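Local coordinates for protein aminotransferase, class I (Staphylococcus aureus, PDB 2O1B) that probably transfers amino groups between amino acids and 2-oxo acids, as an aspartate-type aminotransferase of class I that carries pyridoxal-5'-phosphate, at residues Q92-F97 against V112-G117; Y249-G254 against D292-A297. All coordinates share one frame; numbering follows the deposited sequence.

Contact 1. Residues Q92-F97 against V112-G117. With PLP (pyridoxal-5'-phosphate), chain B.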
loop_
_atom_site.group_PDB
_atom_site.type_symbol
_atom_site.label_atom_id
_atom_site.label_comp_id
_atom_site.label_asym_id
_atom_site.label_seq_id
_atom_site.Cartn_x
_atom_site.Cartn_y
_atom_site.Cartn_z
ATOM N N GLN A 92 -16.610 -6.936 10.716
ATOM C CA GLN A 92 -17.979 -7.397 10.867
ATOM C C GLN A 92 -18.843 -7.127 9.635
ATOM O O GLN A 92 -19.696 -7.946 9.293
ATOM C CB GLN A 92 -18.614 -6.776 12.110
ATOM C CG GLN A 92 -19.996 -7.319 12.443
ATOM C CD GLN A 92 -19.964 -8.755 12.948
ATOM O OE1 GLN A 92 -19.273 -9.063 13.910
ATOM N NE2 GLN A 92 -20.733 -9.629 12.313
ATOM N N ALA A 93 -18.644 -5.980 8.985
ATOM C CA ALA A 93 -19.400 -5.659 7.765
ATOM C C ALA A 93 -19.024 -6.621 6.642
ATOM O O ALA A 93 -19.859 -6.963 5.807
ATOM C CB ALA A 93 -19.170 -4.218 7.335
ATOM N N ILE A 94 -17.772 -7.067 6.661
ATOM C CA ILE A 94 -17.264 -8.048 5.710
ATOM C C ILE A 94 -17.911 -9.419 5.893
ATOM O O ILE A 94 -18.398 -10.009 4.924
ATOM C CB ILE A 94 -15.718 -8.176 5.796
ATOM C CG1 ILE A 94 -15.043 -6.922 5.218
ATOM C CG2 ILE A 94 -15.234 -9.408 5.038
ATOM C CD1 ILE A 94 -13.575 -6.756 5.607
ATOM N N VAL A 95 -17.908 -9.942 7.121
ATOM C CA VAL A 95 -18.490 -11.272 7.359
ATOM C C VAL A 95 -19.998 -11.276 7.134
ATOM O O VAL A 95 -20.544 -12.255 6.617
ATOM C CB VAL A 95 -18.133 -11.879 8.758
ATOM C CG1 VAL A 95 -16.629 -11.853 9.003
ATOM C CG2 VAL A 95 -18.868 -11.182 9.882
ATOM N N ASP A 96 -20.659 -10.181 7.525
ATOM C CA ASP A 96 -22.099 -10.000 7.305
ATOM C C ASP A 96 -22.448 -10.000 5.820
ATOM O O ASP A 96 -23.430 -10.618 5.405
ATOM C CB ASP A 96 -22.592 -8.683 7.910
ATOM C CG ASP A 96 -22.654 -8.700 9.443
ATOM O OD1 ASP A 96 -22.426 -9.757 10.081
ATOM O OD2 ASP A 96 -22.938 -7.622 10.009
ATOM N N PHE A 97 -21.652 -9.275 5.031
ATOM C CA PHE A 97 -21.814 -9.225 3.578
ATOM C C PHE A 97 -21.697 -10.635 3.002
ATOM O O PHE A 97 -22.622 -11.123 2.351
ATOM C CB PHE A 97 -20.768 -8.274 2.986
ATOM C CG PHE A 97 -20.819 -8.134 1.486
ATOM C CD1 PHE A 97 -21.731 -7.271 0.882
ATOM C CD2 PHE A 97 -19.909 -8.809 0.682
ATOM C CE1 PHE A 97 -21.763 -7.117 -0.513
ATOM C CE2 PHE A 97 -19.939 -8.658 -0.709
ATOM C CZ PHE A 97 -20.866 -7.802 -1.301
ATOM N N VAL A 112 -10.427 -12.986 7.710
ATOM C CA VAL A 112 -10.664 -11.692 7.083
ATOM C C VAL A 112 -9.406 -10.820 7.136
ATOM O O VAL A 112 -8.828 -10.632 8.206
ATOM C CB VAL A 112 -11.836 -10.944 7.773
ATOM C CG1 VAL A 112 -12.000 -9.573 7.180
ATOM C CG2 VAL A 112 -13.141 -11.723 7.639
ATOM N N CYS A 113 -8.998 -10.295 5.978
ATOM C CA CYS A 113 -7.881 -9.343 5.877
ATOM C C CYS A 113 -8.288 -8.201 4.967
ATOM O O CYS A 113 -8.598 -8.417 3.788
ATOM C CB CYS A 113 -6.620 -10.017 5.315
ATOM S SG CYS A 113 -5.170 -8.921 5.169
ATOM N N ILE A 114 -8.308 -6.994 5.517
ATOM C CA ILE A 114 -8.629 -5.793 4.759
ATOM C C ILE A 114 -7.493 -5.433 3.804
ATOM O O ILE A 114 -6.324 -5.549 4.170
ATOM C CB ILE A 114 -8.896 -4.620 5.719
ATOM C CG1 ILE A 114 -10.259 -4.801 6.382
ATOM C CG2 ILE A 114 -8.927 -3.315 4.985
ATOM C CD1 ILE A 114 -10.204 -5.280 7.790
ATOM N N LEU A 115 -7.844 -5.004 2.585
ATOM C CA LEU A 115 -6.851 -4.687 1.544
ATOM C C LEU A 115 -6.900 -3.227 1.111
ATOM O O LEU A 115 -7.971 -2.635 1.038
ATOM C CB LEU A 115 -7.010 -5.605 0.318
ATOM C CG LEU A 115 -6.922 -7.125 0.528
ATOM C CD1 LEU A 115 -7.229 -7.891 -0.754
ATOM C CD2 LEU A 115 -5.568 -7.535 1.090
ATOM N N TYR A 116 -5.731 -2.666 0.809
ATOM C CA TYR A 116 -5.597 -1.273 0.375
ATOM C C TYR A 116 -5.796 -1.198 -1.144
ATOM O O TYR A 116 -4.874 -0.846 -1.893
ATOM C CB TYR A 116 -4.213 -0.744 0.760
ATOM C CG TYR A 116 -3.901 -0.884 2.233
ATOM C CD1 TYR A 116 -4.167 0.156 3.116
ATOM C CD2 TYR A 116 -3.343 -2.061 2.747
ATOM C CE1 TYR A 116 -3.886 0.037 4.478
ATOM C CE2 TYR A 116 -3.061 -2.194 4.108
ATOM C CZ TYR A 116 -3.341 -1.141 4.968
ATOM O OH TYR A 116 -3.064 -1.245 6.315
ATOM N N GLY A 117 -7.007 -1.538 -1.579
ATOM C CA GLY A 117 -7.289 -1.850 -2.977
ATOM C C GLY A 117 -6.815 -3.267 -3.209
ATOM O O GLY A 117 -5.755 -3.647 -2.708
HETATM N N1 PLP B . -8.588 -7.903 -10.490
HETATM C C2 PLP B . -9.376 -7.722 -11.611
HETATM C C2A PLP B . -9.801 -8.920 -12.414
HETATM C C3 PLP B . -9.785 -6.427 -11.940
HETATM O O3 PLP B . -10.567 -6.197 -13.035
HETATM C C4 PLP B . -9.388 -5.341 -11.150
HETATM C C4A PLP B . -10.249 -4.112 -11.183
HETATM C C5 PLP B . -8.577 -5.539 -10.030
HETATM C C6 PLP B . -8.176 -6.835 -9.707
HETATM C C5A PLP B . -8.107 -4.374 -9.169
HETATM O O4P PLP B . -9.136 -3.849 -8.351
HETATM P P PLP B . -8.812 -2.726 -7.235
HETATM O O1P PLP B . -9.363 -1.388 -7.701
HETATM O O2P PLP B . -7.317 -2.671 -7.076
HETATM O O3P PLP B . -9.497 -3.151 -5.967
#
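Ile94 reaches from helix 88-102 to strand 112-115, the outermost strand of its sheet within this chain, with the end of its long branch: CD1 lies 3.6 Å from Val112 CG1 and also 3.9 Å from Ile114 CG1, in a direction about at right angles to the first. Its short branch joins in, CG2 resting 3.9 Å from Val112 CG1, so both branches of the isoleucine rest on the same side of one valine methyl. The long arm gets there because CG1 stands anti to the carbonyl carbon (chi1 -71°) and the chain then runs on extended. Val112 answers with both methyls, CG1 to Ile94 and CG2 to Val95, whose CG1 is 3.7 Å from that CG2; these two valines meet at about a right angle. Ile114 is turned partly aside at its CB, and CG1 is the atom that comes back to the helix. The segment axes pass 9.5 Å apart at 113°, and four residues touch. Val266 and Phe264 of the neighbouring strand 263-267 continue the apolar surface under Ile94, while Cys113 and Leu115 are hydrogen-bonded through their backbones to that strand. On the outer side of the helix, Gln92 NE2 donates to Asp96 OD1 at 2.8 Å, OD1 lying in the amide plane of Gln92, while the N-H comes in from above the carboxylate plane. Beyond the strand, Tyr116 centres an inverse gamma turn that leads to Gly117, whose C is 3.8 Å from O3P of pyridoxal-5'-phosphate; Thr118 gives its backbone N to the cofactor. No hydrogen bond joins the two segments: four buried aliphatic side chains make the contact, which implies that shape and exclusion of water, not polar pairing, hold helix against strand.

Contact 2. Residues Y249-G254 against D292-A297. With PLP (pyridoxal-5'-phosphate), chain B.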
loop_
_atom_site.group_PDB
_atom_site.type_symbol
_atom_site.label_atom_id
_atom_site.label_comp_id
_atom_site.label_asym_id
_atom_site.label_seq_id
_atom_site.Cartn_x
_atom_site.Cartn_y
_atom_site.Cartn_z
ATOM N N TYR A 249 -12.169 -9.590 -2.788
ATOM C CA TYR A 249 -13.341 -8.836 -3.211
ATOM C C TYR A 249 -13.006 -7.353 -3.186
ATOM O O TYR A 249 -12.395 -6.884 -2.223
ATOM C CB TYR A 249 -14.508 -9.119 -2.257
ATOM C CG TYR A 249 -15.840 -8.597 -2.758
ATOM C CD1 TYR A 249 -16.679 -9.410 -3.536
ATOM C CD2 TYR A 249 -16.258 -7.288 -2.475
ATOM C CE1 TYR A 249 -17.899 -8.925 -4.033
ATOM C CE2 TYR A 249 -17.476 -6.799 -2.959
ATOM C CZ TYR A 249 -18.282 -7.621 -3.744
ATOM O OH TYR A 249 -19.477 -7.136 -4.228
ATOM N N SER A 250 -13.418 -6.621 -4.227
ATOM C CA SER A 250 -13.121 -5.199 -4.350
ATOM C C SER A 250 -14.383 -4.354 -4.270
ATOM O O SER A 250 -15.423 -4.747 -4.792
ATOM C CB SER A 250 -12.423 -4.907 -5.684
ATOM O OG SER A 250 -12.198 -3.512 -5.816
ATOM N N LEU A 251 -14.286 -3.195 -3.623
ATOM C CA LEU A 251 -15.367 -2.191 -3.668
ATOM C C LEU A 251 -15.314 -1.249 -4.890
ATOM O O LEU A 251 -16.244 -0.465 -5.138
ATOM C CB LEU A 251 -15.394 -1.373 -2.373
ATOM C CG LEU A 251 -15.911 -2.059 -1.098
ATOM C CD1 LEU A 251 -14.881 -2.973 -0.455
ATOM C CD2 LEU A 251 -16.369 -1.008 -0.093
ATOM N N SER A 252 -14.230 -1.338 -5.653
ATOM C CA SER A 252 -13.992 -0.433 -6.787
ATOM C C SER A 252 -15.098 -0.394 -7.834
ATOM O O SER A 252 -15.645 0.678 -8.133
ATOM C CB SER A 252 -12.667 -0.774 -7.478
ATOM O OG SER A 252 -11.568 -0.459 -6.650
ATOM N N LYS A 253 -15.421 -1.554 -8.406
ATOM C CA LYS A 253 -16.365 -1.583 -9.529
ATOM C C LYS A 253 -17.801 -1.641 -9.060
ATOM O O LYS A 253 -18.626 -0.848 -9.501
ATOM C CB LYS A 253 -16.065 -2.724 -10.504
ATOM C CG LYS A 253 -14.943 -2.379 -11.457
ATOM C CD LYS A 253 -13.707 -3.166 -11.133
ATOM C CE LYS A 253 -12.546 -2.592 -11.894
ATOM N NZ LYS A 253 -11.607 -3.683 -12.268
ATOM N N GLY A 254 -18.085 -2.558 -8.143
ATOM C CA GLY A 254 -19.425 -2.670 -7.568
ATOM C C GLY A 254 -20.004 -1.363 -7.051
ATOM O O GLY A 254 -21.174 -1.062 -7.307
ATOM N N ASP A 292 -14.846 3.618 7.489
ATOM C CA ASP A 292 -16.257 3.936 7.757
ATOM C C ASP A 292 -17.108 4.029 6.478
ATOM O O ASP A 292 -18.245 3.535 6.438
ATOM C CB ASP A 292 -16.367 5.241 8.578
ATOM C CG ASP A 292 -15.860 5.074 10.016
ATOM O OD1 ASP A 292 -15.527 3.926 10.385
ATOM O OD2 ASP A 292 -15.777 6.072 10.773
ATOM N N ALA A 293 -16.565 4.669 5.440
ATOM C CA ALA A 293 -17.227 4.733 4.142
ATOM C C ALA A 293 -17.424 3.334 3.551
ATOM O O ALA A 293 -18.476 3.036 3.001
ATOM C CB ALA A 293 -16.433 5.600 3.192
ATOM N N ALA A 294 -16.399 2.486 3.673
ATOM C CA ALA A 294 -16.469 1.096 3.241
ATOM C C ALA A 294 -17.525 0.277 4.006
ATOM O O ALA A 294 -18.257 -0.531 3.409
ATOM C CB ALA A 294 -15.102 0.451 3.355
ATOM N N ILE A 295 -17.603 0.500 5.319
ATOM C CA ILE A 295 -18.573 -0.161 6.186
ATOM C C ILE A 295 -19.952 0.234 5.706
ATOM O O ILE A 295 -20.830 -0.609 5.531
ATOM C CB ILE A 295 -18.406 0.283 7.675
ATOM C CG1 ILE A 295 -17.176 -0.379 8.309
ATOM C CG2 ILE A 295 -19.683 -0.026 8.504
ATOM C CD1 ILE A 295 -16.601 0.381 9.516
ATOM N N TYR A 296 -20.135 1.530 5.492
ATOM C CA TYR A 296 -21.430 2.037 5.077
ATOM C C TYR A 296 -21.838 1.418 3.745
ATOM O O TYR A 296 -22.978 1.008 3.589
ATOM C CB TYR A 296 -21.400 3.554 4.978
ATOM C CG TYR A 296 -22.777 4.142 4.903
ATOM C CD1 TYR A 296 -23.337 4.502 3.679
ATOM C CD2 TYR A 296 -23.540 4.306 6.055
ATOM C CE1 TYR A 296 -24.610 5.031 3.613
ATOM C CE2 TYR A 296 -24.808 4.837 5.999
ATOM C CZ TYR A 296 -25.333 5.197 4.778
ATOM O OH TYR A 296 -26.594 5.724 4.736
ATOM N N ALA A 297 -20.888 1.311 2.811
ATOM C CA ALA A 297 -21.171 0.765 1.487
ATOM C C ALA A 297 -21.649 -0.678 1.571
ATOM O O ALA A 297 -22.716 -1.014 1.058
ATOM C CB ALA A 297 -19.957 0.880 0.586
HETATM N N1 PLP B . -8.588 -7.903 -10.490
HETATM C C2 PLP B . -9.376 -7.722 -11.611
HETATM C C2A PLP B . -9.801 -8.920 -12.414
HETATM C C3 PLP B . -9.785 -6.427 -11.940
HETATM O O3 PLP B . -10.567 -6.197 -13.035
HETATM C C4 PLP B . -9.388 -5.341 -11.150
HETATM C C4A PLP B . -10.249 -4.112 -11.183
HETATM C C5 PLP B . -8.577 -5.539 -10.030
HETATM C C6 PLP B . -8.176 -6.835 -9.707
HETATM C C5A PLP B . -8.107 -4.374 -9.169
HETATM O O4P PLP B . -9.136 -3.849 -8.351
HETATM P P PLP B . -8.812 -2.726 -7.235
HETATM O O1P PLP B . -9.363 -1.388 -7.701
HETATM O O2P PLP B . -7.317 -2.671 -7.076
HETATM O O3P PLP B . -9.497 -3.151 -5.967
#
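After the strand residues Tyr249 and Ser250 the backbone takes helical angles through 251-254, without the regular helix bonds, coming nearest helix 288-300 where the CA atoms of Leu251 and Ala294 are 7.7 Å apart. Leu251 alone makes the bridge from its segment: CD2 sits 3.9 Å from Ala294 CA and 4.1 Å from Ala297 CB, one methyl laid against two small residues a helical step of three apart. The serines flanking Leu251 serve the cofactor instead. Ser250 OG, anti to its own N (chi1 177°), donates to O3P of pyridoxal-5'-phosphate at 2.7 Å and accepts from Ser252 N at 3.0 Å, an ST turn that fixes the hydroxyl. Ser252 OG donates to O1P at 2.6 Å, so two phosphate oxygens are gripped from one short turn. The Lys253 chain kinks twice on its way (chi2 109°, chi4 -146°), and NZ is covalently joined to C4A at 1.8 Å, long for an imine, though the link itself is the one expected of the internal aldimine in this family; NZ is also hydrogen-bonded to Tyr223 OH. Arg261 of the same chain and Tyr81 of the second subunit also hydrogen-bond the cofactor. Leu251 is hydrogen-bonded by its backbone to Val262, while helix 288-300 is flanked by Ile65 and Phe69 of helix 63-72 at Ala293 and by Phe90 of helix 88-102 at Ala294.

Contact 1 closes before contact 2 opens along the chain, and their centres lie about 9 Å apart on the same side of the chain's centre. They share the mixed seven-stranded sheet of the large, cofactor-binding domain: strand 112-115 is outermost within this chain, and strand 245-250 is separated from it by strand 263-267. The helices meet too, Ala93 CB lying 4.3 Å from Ile295 CA, and the ring of Phe97 meets that of Tyr249 edge-to-face. Helix 88-102 packs on strand 112-115 and helix 288-300 on Leu251, just after the strand residues Tyr249 and Ser250; segments 112-117 and 249-254 both reach the same pyridoxal-5'-phosphate.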